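Chintase (Rhizomucor miehei, PDB 5YUQ) hydrolyses the beta-1,4 linkages of chitin as a family 18 glycosyl hydrolase whose active site forms a tunnel. Local coordinates at residues H24-A28 / Q45-V49; W11-I17 / W350-M354; V50-H54 / Y97-G101. One frame throughout, in Å; residues are numbered along the deposited sequence.

All three contacts lie in the TIM barrel of family 18: interactions 1 and 3 on its outer, helical side, interaction 2 at the C-terminal ends of two strands. Interaction 1 and then 3 use helix 43-55, whose first half packs on strand 24-32 and second half meets the turn after helix 80-97; their centres are about 7 Å apart. Interaction 2 encloses both in sequence, joining the loop after strand 4-9 to the end of strand 346-350. Its centre is about 10 Å from that of interaction 1, which it touches through Trp11, Leu13 and Ile17, and about 17 Å from that of interaction 3. The three join the first beta-alpha units to one another and to the last strand.

Interaction 1: H24-A28 / Q45-V49; sequences HIVYA and QLKSV
Tyr27 has the largest share of this contact, laying one face of its ring against Leu46. The methyl CD1 of Leu46 sits 3.9 Å from the centroid of the Tyr27 ring and 19° off its normal, a CH-pi contact displaced toward the CG end; the closest approach is CG of Tyr27 to CD1 of Leu46, 3.7 Å. With CG anti to the backbone N (chi1 -169°), the phenol extends from the strand to the helix. Val49 comes in at the ring edge, its CG2 4.2 Å from CE2 of Tyr27, and its other methyl, CG1, lies 4.5 Å from CG2 of Ile25. At the far end of the ring, NE2 of Gln45 donates to the Tyr27 hydroxyl OH over 3.1 Å, with the acceptor close to the amide plane. Asp10 reinforces this join: its OD1 bonds the same hydroxyl and its O bonds the same NE2, so the phenol tip is held by two partners. The segments run antiparallel, 10.6 Å apart at their axes, as expected of a barrel strand and the helix that follows it. Strand 4-9 flanks this packing through Val8, which touches Ile25 and Tyr27, and strand 59-65 through Ile60, which touches Ile25 and Val49.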
ATOM      1  N   HIS A  24      -2.874   9.829 -11.924  1.00 14.56           N
ATOM      2  CA  HIS A  24      -3.677  10.042 -10.738  1.00 12.68           C
ATOM      3  C   HIS A  24      -2.744  10.200  -9.550  1.00 14.66           C
ATOM      4  O   HIS A  24      -1.858   9.377  -9.349  1.00 15.03           O
ATOM      5  CB  HIS A  24      -4.585   8.810 -10.565  1.00 13.49           C
ATOM      6  CG  HIS A  24      -5.527   8.878  -9.406  1.00 12.63           C
ATOM      7  ND1 HIS A  24      -5.976   7.742  -8.766  1.00 14.12           N
ATOM      8  CD2 HIS A  24      -6.151   9.919  -8.806  1.00 14.46           C
ATOM      9  CE1 HIS A  24      -6.821   8.083  -7.807  1.00 16.44           C
ATOM     10  NE2 HIS A  24      -6.949   9.396  -7.812  1.00 15.87           N
ATOM     11  N   ILE A  25      -2.916  11.272  -8.782  1.00 14.59           N
ATOM     12  CA  ILE A  25      -2.150  11.441  -7.549  1.00 13.74           C
ATOM     13  C   ILE A  25      -3.061  11.083  -6.392  1.00 14.14           C
ATOM     14  O   ILE A  25      -4.224  11.494  -6.375  1.00 13.94           O
ATOM     15  CB  ILE A  25      -1.662  12.890  -7.361  1.00 14.72           C
ATOM     16  CG1 ILE A  25      -0.606  13.246  -8.411  1.00 17.40           C
ATOM     17  CG2 ILE A  25      -1.065  13.088  -5.967  1.00 18.00           C
ATOM     18  CD1 ILE A  25       0.705  12.502  -8.265  1.00 17.19           C
ATOM     19  N   VAL A  26      -2.561  10.288  -5.453  1.00 12.53           N
ATOM     20  CA  VAL A  26      -3.325   9.941  -4.257  1.00 12.01           C
ATOM     21  C   VAL A  26      -2.583  10.509  -3.063  1.00 13.62           C
ATOM     22  O   VAL A  26      -1.460  10.114  -2.775  1.00 13.68           O
ATOM     23  CB  VAL A  26      -3.504   8.422  -4.115  1.00 15.65           C
ATOM     24  CG1 VAL A  26      -4.567   8.118  -3.072  1.00 14.51           C
ATOM     25  CG2 VAL A  26      -3.924   7.825  -5.449  1.00 15.55           C
ATOM     26  N   TYR A  27      -3.208  11.466  -2.392  1.00 13.30           N
ATOM     27  CA  TYR A  27      -2.533  12.249  -1.365  1.00 12.07           C
ATOM     28  C   TYR A  27      -2.796  11.641   0.013  1.00 13.02           C
ATOM     29  O   TYR A  27      -3.930  11.601   0.474  1.00 13.53           O
ATOM     30  CB  TYR A  27      -3.020  13.700  -1.419  1.00 13.51           C
ATOM     31  CG  TYR A  27      -2.204  14.656  -0.586  1.00 10.84           C
ATOM     32  CD1 TYR A  27      -2.343  14.701   0.795  1.00 13.65           C
ATOM     33  CD2 TYR A  27      -1.313  15.527  -1.186  1.00 13.37           C
ATOM     34  CE1 TYR A  27      -1.590  15.572   1.561  1.00 12.94           C
ATOM     35  CE2 TYR A  27      -0.561  16.408  -0.433  1.00 14.14           C
ATOM     36  CZ  TYR A  27      -0.712  16.430   0.935  1.00 18.34           C
ATOM     37  OH  TYR A  27       0.051  17.301   1.679  1.00 16.20           O
ATOM     38  N   ALA A  28      -1.730  11.188   0.672  1.00 12.81           N
ATOM     39  CA  ALA A  28      -1.838  10.464   1.940  1.00 14.74           C
ATOM     40  C   ALA A  28      -1.232  11.277   3.086  1.00 14.41           C
ATOM     41  O   ALA A  28      -0.158  11.836   2.906  1.00 12.14           O
ATOM     42  CB  ALA A  28      -1.098   9.141   1.812  1.00 13.43           C
ATOM     43  N   GLN A  45      -0.309  22.417   1.674  1.00 14.02           N
ATOM     44  CA  GLN A  45       0.289  21.442   0.767  1.00 15.96           C
ATOM     45  C   GLN A  45      -0.767  20.807  -0.125  1.00 15.39           C
ATOM     46  O   GLN A  45      -0.567  20.690  -1.330  1.00 14.69           O
ATOM     47  CB  GLN A  45       1.038  20.358   1.548  1.00 16.92           C
ATOM     48  CG  GLN A  45       2.316  20.864   2.177  1.00 15.14           C
ATOM     49  CD  GLN A  45       3.042  19.801   2.970  1.00 17.16           C
ATOM     50  OE1 GLN A  45       4.003  20.093   3.673  1.00 18.32           O
ATOM     51  NE2 GLN A  45       2.593  18.560   2.858  1.00 16.93           N
ATOM     52  N   LEU A  46      -1.883  20.382   0.462  1.00 14.64           N
ATOM     53  CA  LEU A  46      -2.932  19.766  -0.340  1.00 14.41           C
ATOM     54  C   LEU A  46      -3.457  20.746  -1.378  1.00 16.14           C
ATOM     55  O   LEU A  46      -3.620  20.388  -2.537  1.00 15.34           O
ATOM     56  CB  LEU A  46      -4.070  19.237   0.535  1.00 13.87           C
ATOM     57  CG  LEU A  46      -5.185  18.487  -0.211  1.00 14.71           C
ATOM     58  CD1 LEU A  46      -4.589  17.388  -1.081  1.00 14.90           C
ATOM     59  CD2 LEU A  46      -6.190  17.899   0.769  1.00 16.63           C
ATOM     60  N   LYS A  47      -3.700  21.990  -0.979  1.00 14.37           N
ATOM     61  CA  LYS A  47      -4.182  22.981  -1.938  1.00 15.51           C
ATOM     62  C   LYS A  47      -3.167  23.244  -3.044  1.00 14.83           C
ATOM     63  O   LYS A  47      -3.536  23.362  -4.209  1.00 14.33           O
ATOM     64  CB  LYS A  47      -4.584  24.284  -1.237  1.00 15.62           C
ATOM     65  CG  LYS A  47      -5.742  24.079  -0.279  1.00 20.16           C
ATOM     66  CD  LYS A  47      -6.657  25.272  -0.158  1.00 25.86           C
ATOM     67  CE  LYS A  47      -7.934  24.871   0.580  1.00 19.62           C
ATOM     68  NZ  LYS A  47      -8.704  26.051   1.055  1.00 23.31           N
ATOM     69  N   SER A  48      -1.891  23.324  -2.682  1.00 14.74           N
ATOM     70  CA  SER A  48      -0.846  23.506  -3.678  1.00 16.18           C
ATOM     71  C   SER A  48      -0.818  22.356  -4.679  1.00 13.92           C
ATOM     72  O   SER A  48      -0.779  22.578  -5.885  1.00 15.88           O
ATOM     73  CB  SER A  48       0.522  23.660  -3.013  1.00 13.96           C
ATOM     74  OG  SER A  48       1.546  23.398  -3.953  1.00 19.19           O
ATOM     75  N   VAL A  49      -0.860  21.124  -4.177  1.00 14.97           N
ATOM     76  CA  VAL A  49      -0.753  19.963  -5.054  1.00 14.29           C
ATOM     77  C   VAL A  49      -1.994  19.778  -5.917  1.00 12.71           C
ATOM     78  O   VAL A  49      -1.883  19.404  -7.082  1.00 16.69           O
ATOM     79  CB  VAL A  49      -0.429  18.666  -4.259  1.00 14.85           C
ATOM     80  CG1 VAL A  49      -0.363  17.462  -5.199  1.00 18.30           C
ATOM     81  CG2 VAL A  49       0.896  18.834  -3.536  1.00 15.82           C
TER

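Interaction 2: W11-I17 / W350-M354; sequences WDLPKSI and WSLEM
Glu353 reaches Asp12 by folding back: its CG lies between the backbone N and carbonyl carbon (chi1 87°), and a bend at chi2 (-71°) turns the carboxylate past the backbone of Asp12 toward Ser351. CG of Glu353 is thereby set 3.4 Å from the carbonyl O of Asp12, and CB of Glu353 3.9 Å from CA of Pro14. A water joins the two segments by donating 2.7 Å bonds to O of Asp12 and OE1 of Glu353. OE1 also accepts from OG of Ser351 at 2.8 Å, on the syn side of the carboxylate, so two donors grip this oxygen and should limit how freely the group turns. The two side chains, Asp12 and Glu353, cross at about a right angle, with their carboxylate planes 53° apart, and OD2 of Asp12 lies 4.2 Å from OE2 of Glu353; such closeness of like charges would tend to raise the proton affinity of either group.

Below this polar layer the contact is apolar. Leu352 meets CG of Pro14 with its CB at 4.0 Å, while its CD2 lies 3.9 Å from CG2 of Ile17. The indoles of Trp11 and Trp350 touch more loosely, through their CZ2 atoms. Trp350 precedes a cis peptide bond at the end of the last barrel strand, a position consistent with the tryptophan that floors the sugar site in other family 18 chitinases. Strand 4-9 lies beneath through Val8, against Pro14 and Leu352, strand 24-32 receives Ile17 on Ile25 and Trp11 on Phe29, and Leu13 turns the other way, onto helix 43-55.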
ATOM      1  N   TRP A  11       4.004  14.167   4.740  1.00 14.22           N
ATOM      2  CA  TRP A  11       5.206  14.435   5.523  1.00 14.28           C
ATOM      3  C   TRP A  11       6.490  14.457   4.696  1.00 19.09           C
ATOM      4  O   TRP A  11       7.560  14.774   5.214  1.00 18.16           O
ATOM      5  CB  TRP A  11       5.327  13.399   6.647  1.00 15.65           C
ATOM      6  CG  TRP A  11       5.360  11.974   6.159  1.00 16.23           C
ATOM      7  CD1 TRP A  11       6.469  11.244   5.864  1.00 18.63           C
ATOM      8  CD2 TRP A  11       4.235  11.109   5.924  1.00 16.86           C
ATOM      9  NE1 TRP A  11       6.109   9.979   5.461  1.00 19.97           N
ATOM     10  CE2 TRP A  11       4.743   9.872   5.487  1.00 18.01           C
ATOM     11  CE3 TRP A  11       2.849  11.265   6.041  1.00 16.08           C
ATOM     12  CZ2 TRP A  11       3.915   8.788   5.168  1.00 20.39           C
ATOM     13  CZ3 TRP A  11       2.024  10.186   5.716  1.00 18.47           C
ATOM     14  CH2 TRP A  11       2.564   8.971   5.282  1.00 20.85           C
ATOM     15  N   ASP A  12       6.391  14.118   3.416  1.00 14.95           N
ATOM     16  CA  ASP A  12       7.571  14.069   2.555  1.00 17.97           C
ATOM     17  C   ASP A  12       7.151  14.090   1.090  1.00 16.61           C
ATOM     18  O   ASP A  12       7.299  13.092   0.384  1.00 15.83           O
ATOM     19  CB  ASP A  12       8.392  12.811   2.863  1.00 19.39           C
ATOM     20  CG  ASP A  12       9.812  12.879   2.318  1.00 23.14           C
ATOM     21  OD1 ASP A  12      10.234  13.944   1.818  1.00 24.13           O
ATOM     22  OD2 ASP A  12      10.515  11.854   2.394  1.00 30.72           O
ATOM     23  N   LEU A  13       6.639  15.230   0.624  1.00 13.52           N
ATOM     24  CA  LEU A  13       6.208  15.339  -0.765  1.00 16.43           C
ATOM     25  C   LEU A  13       7.410  15.295  -1.693  1.00 17.73           C
ATOM     26  O   LEU A  13       8.519  15.700  -1.311  1.00 17.50           O
ATOM     27  CB  LEU A  13       5.410  16.626  -1.001  1.00 14.30           C
ATOM     28  CG  LEU A  13       4.026  16.659  -0.349  1.00 15.30           C
ATOM     29  CD1 LEU A  13       3.400  18.042  -0.482  1.00 17.05           C
ATOM     30  CD2 LEU A  13       3.103  15.601  -0.966  1.00 16.39           C
ATOM     31  N   PRO A  14       7.209  14.789  -2.915  1.00 14.14           N
ATOM     32  CA  PRO A  14       8.335  14.758  -3.852  1.00 16.29           C
ATOM     33  C   PRO A  14       8.770  16.183  -4.191  1.00 16.76           C
ATOM     34  O   PRO A  14       7.925  17.072  -4.238  1.00 21.35           O
ATOM     35  CB  PRO A  14       7.742  14.091  -5.097  1.00 20.45           C
ATOM     36  CG  PRO A  14       6.503  13.390  -4.626  1.00 20.18           C
ATOM     37  CD  PRO A  14       5.976  14.222  -3.494  1.00 16.09           C
ATOM     38  N   LYS A  15      10.065  16.402  -4.403  1.00 20.84           N
ATOM     39  CA  LYS A  15      10.539  17.744  -4.744  1.00 24.94           C
ATOM     40  C   LYS A  15      10.039  18.158  -6.124  1.00 24.87           C
ATOM     41  O   LYS A  15       9.814  19.342  -6.394  1.00 26.17           O
ATOM     42  CB  LYS A  15      12.064  17.818  -4.660  1.00 23.04           C
ATOM     43  CG  LYS A  15      12.598  17.625  -3.243  1.00 29.69           C
ATOM     44  CD  LYS A  15      11.854  18.519  -2.256  1.00 34.77           C
ATOM     45  CE  LYS A  15      12.472  18.483  -0.864  1.00 34.10           C
ATOM     46  NZ  LYS A  15      12.484  17.124  -0.263  1.00 38.74           N
ATOM     47  N   SER A  16       9.866  17.167  -6.996  0.70 21.87           N
ATOM     48  CA  SER A  16       9.317  17.389  -8.329  0.70 22.08           C
ATOM     49  C   SER A  16       8.439  16.202  -8.720  0.70 23.96           C
ATOM     50  O   SER A  16       8.885  15.053  -8.685  0.70 24.91           O
ATOM     51  CB  SER A  16      10.443  17.564  -9.348  0.70 26.95           C
ATOM     52  OG  SER A  16       9.934  17.660 -10.667  0.70 28.36           O
ATOM     53  N   ILE A  17       7.189  16.475  -9.083  1.00 21.18           N
ATOM     54  CA  ILE A  17       6.267  15.414  -9.466  1.00 20.70           C
ATOM     55  C   ILE A  17       6.267  15.241 -10.983  1.00 22.50           C
ATOM     56  O   ILE A  17       6.041  16.199 -11.725  1.00 23.11           O
ATOM     57  CB  ILE A  17       4.844  15.717  -8.957  1.00 22.74           C
ATOM     58  CG1 ILE A  17       4.824  15.742  -7.420  1.00 19.83           C
ATOM     59  CG2 ILE A  17       3.849  14.694  -9.483  1.00 19.46           C
ATOM     60  CD1 ILE A  17       3.466  16.097  -6.831  1.00 21.72           C
ATOM     61  N   TRP A 350       3.580   2.958  -4.016  1.00 13.30           N
ATOM     62  CA  TRP A 350       3.876   3.577  -2.730  1.00 11.40           C
ATOM     63  C   TRP A 350       5.388   3.660  -2.547  1.00 11.73           C
ATOM     64  O   TRP A 350       6.042   2.625  -2.438  1.00 13.18           O
ATOM     65  CB  TRP A 350       3.299   2.754  -1.560  1.00 12.71           C
ATOM     66  CG  TRP A 350       3.612   3.424  -0.260  1.00 12.78           C
ATOM     67  CD1 TRP A 350       4.791   3.364   0.441  1.00 14.32           C
ATOM     68  CD2 TRP A 350       2.765   4.316   0.454  1.00 13.45           C
ATOM     69  NE1 TRP A 350       4.712   4.156   1.560  1.00 16.32           N
ATOM     70  CE2 TRP A 350       3.473   4.750   1.592  1.00 13.35           C
ATOM     71  CE3 TRP A 350       1.460   4.779   0.256  1.00 12.71           C
ATOM     72  CZ2 TRP A 350       2.922   5.633   2.518  1.00 13.40           C
ATOM     73  CZ3 TRP A 350       0.916   5.652   1.172  1.00 14.27           C
ATOM     74  CH2 TRP A 350       1.643   6.072   2.288  1.00 14.50           C
ATOM     75  N   SER A 351       5.968   4.861  -2.506  1.00 12.78           N
ATOM     76  CA  SER A 351       5.316   6.130  -2.800  1.00 14.18           C
ATOM     77  C   SER A 351       6.300   6.968  -3.628  1.00 14.99           C
ATOM     78  O   SER A 351       7.495   6.653  -3.707  1.00 13.67           O
ATOM     79  CB  SER A 351       4.915   6.853  -1.510  1.00 13.60           C
ATOM     80  OG  SER A 351       6.036   6.982  -0.646  1.00 16.59           O
ATOM     81  N   LEU A 352       5.794   8.033  -4.241  1.00 13.85           N
ATOM     82  CA  LEU A 352       6.487   8.696  -5.342  1.00 13.18           C
ATOM     83  C   LEU A 352       7.842   9.296  -4.988  1.00 13.76           C
ATOM     84  O   LEU A 352       8.757   9.297  -5.813  1.00 15.96           O
ATOM     85  CB  LEU A 352       5.568   9.763  -5.951  1.00 14.29           C
ATOM     86  CG  LEU A 352       6.046  10.388  -7.256  1.00 14.52           C
ATOM     87  CD1 LEU A 352       6.309   9.312  -8.294  1.00 17.23           C
ATOM     88  CD2 LEU A 352       5.012  11.381  -7.768  1.00 14.99           C
ATOM     89  N   GLU A 353       7.983   9.793  -3.764  1.00 13.25           N
ATOM     90  CA  GLU A 353       9.212  10.489  -3.399  1.00 12.93           C
ATOM     91  C   GLU A 353      10.386   9.522  -3.258  1.00 15.55           C
ATOM     92  O   GLU A 353      11.533   9.945  -3.157  1.00 15.66           O
ATOM     93  CB  GLU A 353       9.006  11.316  -2.123  1.00 14.33           C
ATOM     94  CG  GLU A 353       9.236  10.566  -0.815  1.00 15.50           C
ATOM     95  CD  GLU A 353       8.169   9.544  -0.488  1.00 15.38           C
ATOM     96  OE1 GLU A 353       7.113   9.488  -1.166  1.00 15.28           O
ATOM     97  OE2 GLU A 353       8.377   8.785   0.483  1.00 16.04           O
ATOM     98  N   MET A 354      10.088   8.247  -3.285  1.00 14.10           N
ATOM     99  CA  MET A 354      11.097   7.214  -3.107  1.00 13.34           C
ATOM    100  C   MET A 354      11.914   6.886  -4.347  1.00 14.62           C
ATOM    101  O   MET A 354      12.913   6.277  -4.253  1.00 13.64           O
ATOM    102  CB  MET A 354      10.492   5.892  -2.560  1.00 12.05           C
ATOM    103  CG  MET A 354       9.750   6.062  -1.281  1.00 14.83           C
ATOM    104  SD  MET A 354       9.030   4.387  -0.909  1.00 13.69           S
ATOM    105  CE  MET A 354       8.349   4.693   0.747  1.00 15.43           C
TER
HETATM  106  O   HOH W   1       5.660  11.755  -1.300  1.00 13.53           O

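Interaction 3: V50-H54 / Y97-G101; sequences VQEAH and YDLDG
Tyr97 meets Val50 through its backbone: the carbonyl O lies 3.3 Å from CG1 of Val50, whose two methyls both face it. The Tyr97 ring leads away to other partners, its OH bonded to Asp43 and its face against Lys47. Asp98 follows with positive phi and ends helix 80-97 in a Schellman motif, a turn that presents its own carbonyl to His54. That O lies in the plane of the imidazole, 3.0 Å from CE1 of His54. A water links the Asp98 side chain to the same ring, standing 2.7 Å from both OD2 of Asp98 and ND1 of His54 and donating to the carboxylate. Leu99 adds the apolar part, its CD2 3.9 Å from CG2 of Val50. Asp100 makes a direct side-chain hydrogen bond: NE2 of His54 donates to OD2 over 2.7 Å at 165°, in the ring plane and on the syn side of the carboxylate, whose own plane is turned 62° from the ring. OD2 also accepts from the backbone N of Ile60, which steadies it. Asp100 and Gly101 appear to open the acidic sequence motif of family 18, just where strand 101-105 begins.

Chemically, the imidazole is pinned by its edge, with a carboxylate at NE2 and a water-linked one at ND1. Two acids so near would probably raise the basicity of His54, and the shared OD2 ties the ring to the backbone N of Ile60.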
ATOM      1  N   VAL A  50      -3.174  20.059  -5.363  1.00 12.60           N
ATOM      2  CA  VAL A  50      -4.400  20.001  -6.159  1.00 12.95           C
ATOM      3  C   VAL A  50      -4.340  20.995  -7.316  1.00 13.97           C
ATOM      4  O   VAL A  50      -4.666  20.667  -8.456  1.00 15.42           O
ATOM      5  CB  VAL A  50      -5.668  20.267  -5.314  1.00 13.56           C
ATOM      6  CG1 VAL A  50      -6.880  20.421  -6.217  1.00 13.02           C
ATOM      7  CG2 VAL A  50      -5.899  19.122  -4.337  1.00 14.84           C
ATOM      8  N   GLN A  51      -3.903  22.213  -7.022  1.00 15.34           N
ATOM      9  CA  GLN A  51      -3.781  23.224  -8.058  1.00 16.25           C
ATOM     10  C   GLN A  51      -2.795  22.787  -9.148  1.00 14.86           C
ATOM     11  O   GLN A  51      -3.067  22.932 -10.340  1.00 19.89           O
ATOM     12  CB  GLN A  51      -3.373  24.567  -7.448  1.00 16.08           C
ATOM     13  CG  GLN A  51      -3.315  25.690  -8.468  1.00 18.27           C
ATOM     14  CD  GLN A  51      -4.654  25.900  -9.151  1.00 19.01           C
ATOM     15  OE1 GLN A  51      -5.607  26.400  -8.544  1.00 22.26           O
ATOM     16  NE2 GLN A  51      -4.743  25.496 -10.415  1.00 23.76           N
ATOM     17  N   GLU A  52      -1.654  22.237  -8.743  1.00 14.55           N
ATOM     18  CA  GLU A  52      -0.671  21.755  -9.707  1.00 15.67           C
ATOM     19  C   GLU A  52      -1.236  20.634 -10.550  1.00 14.83           C
ATOM     20  O   GLU A  52      -1.069  20.618 -11.760  1.00 18.79           O
ATOM     21  CB  GLU A  52       0.606  21.279  -9.001  1.00 19.14           C
ATOM     22  CG  GLU A  52       1.368  22.369  -8.295  1.00 25.25           C
ATOM     23  CD  GLU A  52       2.665  21.878  -7.687  1.00 39.90           C
ATOM     24  OE1 GLU A  52       3.379  22.702  -7.069  1.00 39.23           O
ATOM     25  OE2 GLU A  52       2.971  20.673  -7.831  1.00 34.29           O
ATOM     26  N   ALA A  53      -1.896  19.676  -9.905  1.00 13.67           N
ATOM     27  CA  ALA A  53      -2.483  18.563 -10.638  1.00 15.06           C
ATOM     28  C   ALA A  53      -3.487  19.057 -11.662  1.00 16.99           C
ATOM     29  O   ALA A  53      -3.493  18.623 -12.812  1.00 18.22           O
ATOM     30  CB  ALA A  53      -3.147  17.591  -9.679  1.00 15.00           C
ATOM     31  N   HIS A  54      -4.348  19.968 -11.235  1.00 16.50           N
ATOM     32  CA  HIS A  54      -5.412  20.447 -12.097  1.00 14.67           C
ATOM     33  C   HIS A  54      -4.885  21.318 -13.234  1.00 17.01           C
ATOM     34  O   HIS A  54      -5.399  21.251 -14.344  1.00 21.02           O
ATOM     35  CB  HIS A  54      -6.496  21.139 -11.268  1.00 15.61           C
ATOM     36  CG  HIS A  54      -7.314  20.167 -10.466  1.00 14.28           C
ATOM     37  ND1 HIS A  54      -8.224  20.569  -9.511  1.00 15.59           N
ATOM     38  CD2 HIS A  54      -7.356  18.820 -10.491  1.00 19.49           C
ATOM     39  CE1 HIS A  54      -8.792  19.495  -8.979  1.00 18.49           C
ATOM     40  NE2 HIS A  54      -8.288  18.424  -9.560  1.00 14.80           N
ATOM     41  N   TYR A  97     -11.355  21.174  -0.991  1.00 17.57           N
ATOM     42  CA  TYR A  97     -10.069  21.003  -1.665  1.00 15.01           C
ATOM     43  C   TYR A  97     -10.210  20.694  -3.148  1.00 14.62           C
ATOM     44  O   TYR A  97      -9.213  20.448  -3.824  1.00 15.90           O
ATOM     45  CB  TYR A  97      -9.223  19.940  -0.960  1.00 14.90           C
ATOM     46  CG  TYR A  97      -8.751  20.387   0.397  1.00 16.25           C
ATOM     47  CD1 TYR A  97      -7.569  21.109   0.534  1.00 16.66           C
ATOM     48  CD2 TYR A  97      -9.490  20.112   1.538  1.00 15.83           C
ATOM     49  CE1 TYR A  97      -7.135  21.535   1.771  1.00 14.68           C
ATOM     50  CE2 TYR A  97      -9.063  20.530   2.778  1.00 17.44           C
ATOM     51  CZ  TYR A  97      -7.885  21.249   2.884  1.00 14.62           C
ATOM     52  OH  TYR A  97      -7.464  21.671   4.122  1.00 17.77           O
ATOM     53  N   ASP A  98     -11.446  20.721  -3.640  1.00 15.49           N
ATOM     54  CA  ASP A  98     -11.740  20.487  -5.051  1.00 14.37           C
ATOM     55  C   ASP A  98     -11.159  19.153  -5.491  1.00 15.05           C
ATOM     56  O   ASP A  98     -10.555  19.040  -6.552  1.00 17.18           O
ATOM     57  CB  ASP A  98     -11.186  21.632  -5.912  1.00 15.39           C
ATOM     58  CG  ASP A  98     -11.751  21.639  -7.310  1.00 21.62           C
ATOM     59  OD1 ASP A  98     -12.882  21.159  -7.509  1.00 22.47           O
ATOM     60  OD2 ASP A  98     -11.062  22.138  -8.223  1.00 28.23           O
ATOM     61  N   LEU A  99     -11.364  18.126  -4.672  1.00 15.97           N
ATOM     62  CA  LEU A  99     -10.765  16.832  -4.949  1.00 14.62           C
ATOM     63  C   LEU A  99     -11.552  16.088  -6.015  1.00 13.64           C
ATOM     64  O   LEU A  99     -12.767  16.249  -6.131  1.00 15.80           O
ATOM     65  CB  LEU A  99     -10.710  15.994  -3.669  1.00 13.87           C
ATOM     66  CG  LEU A  99      -9.897  16.582  -2.519  1.00 18.35           C
ATOM     67  CD1 LEU A  99     -10.162  15.789  -1.238  1.00 16.63           C
ATOM     68  CD2 LEU A  99      -8.425  16.564  -2.865  1.00 17.91           C
ATOM     69  N   ASP A 100     -10.849  15.274  -6.788  1.00 13.86           N
ATOM     70  CA  ASP A 100     -11.489  14.445  -7.800  1.00 12.71           C
ATOM     71  C   ASP A 100     -11.938  13.116  -7.246  1.00 15.17           C
ATOM     72  O   ASP A 100     -12.678  12.382  -7.906  1.00 15.52           O
ATOM     73  CB  ASP A 100     -10.523  14.210  -8.941  1.00 13.17           C
ATOM     74  CG  ASP A 100     -10.047  15.500  -9.537  1.00 16.87           C
ATOM     75  OD1 ASP A 100     -10.906  16.224 -10.080  1.00 17.39           O
ATOM     76  OD2 ASP A 100      -8.839  15.803  -9.435  1.00 15.42           O
ATOM     77  N   GLY A 101     -11.503  12.804  -6.034  1.00 15.20           N
ATOM     78  CA  GLY A 101     -11.920  11.564  -5.427  1.00 15.79           C
ATOM     79  C   GLY A 101     -11.458  11.341  -4.011  1.00 15.87           C
ATOM     80  O   GLY A 101     -10.715  12.139  -3.448  1.00 13.97           O
TER
HETATM   81  O   HOH W   2      -8.593  23.172  -8.818  1.00 31.26           O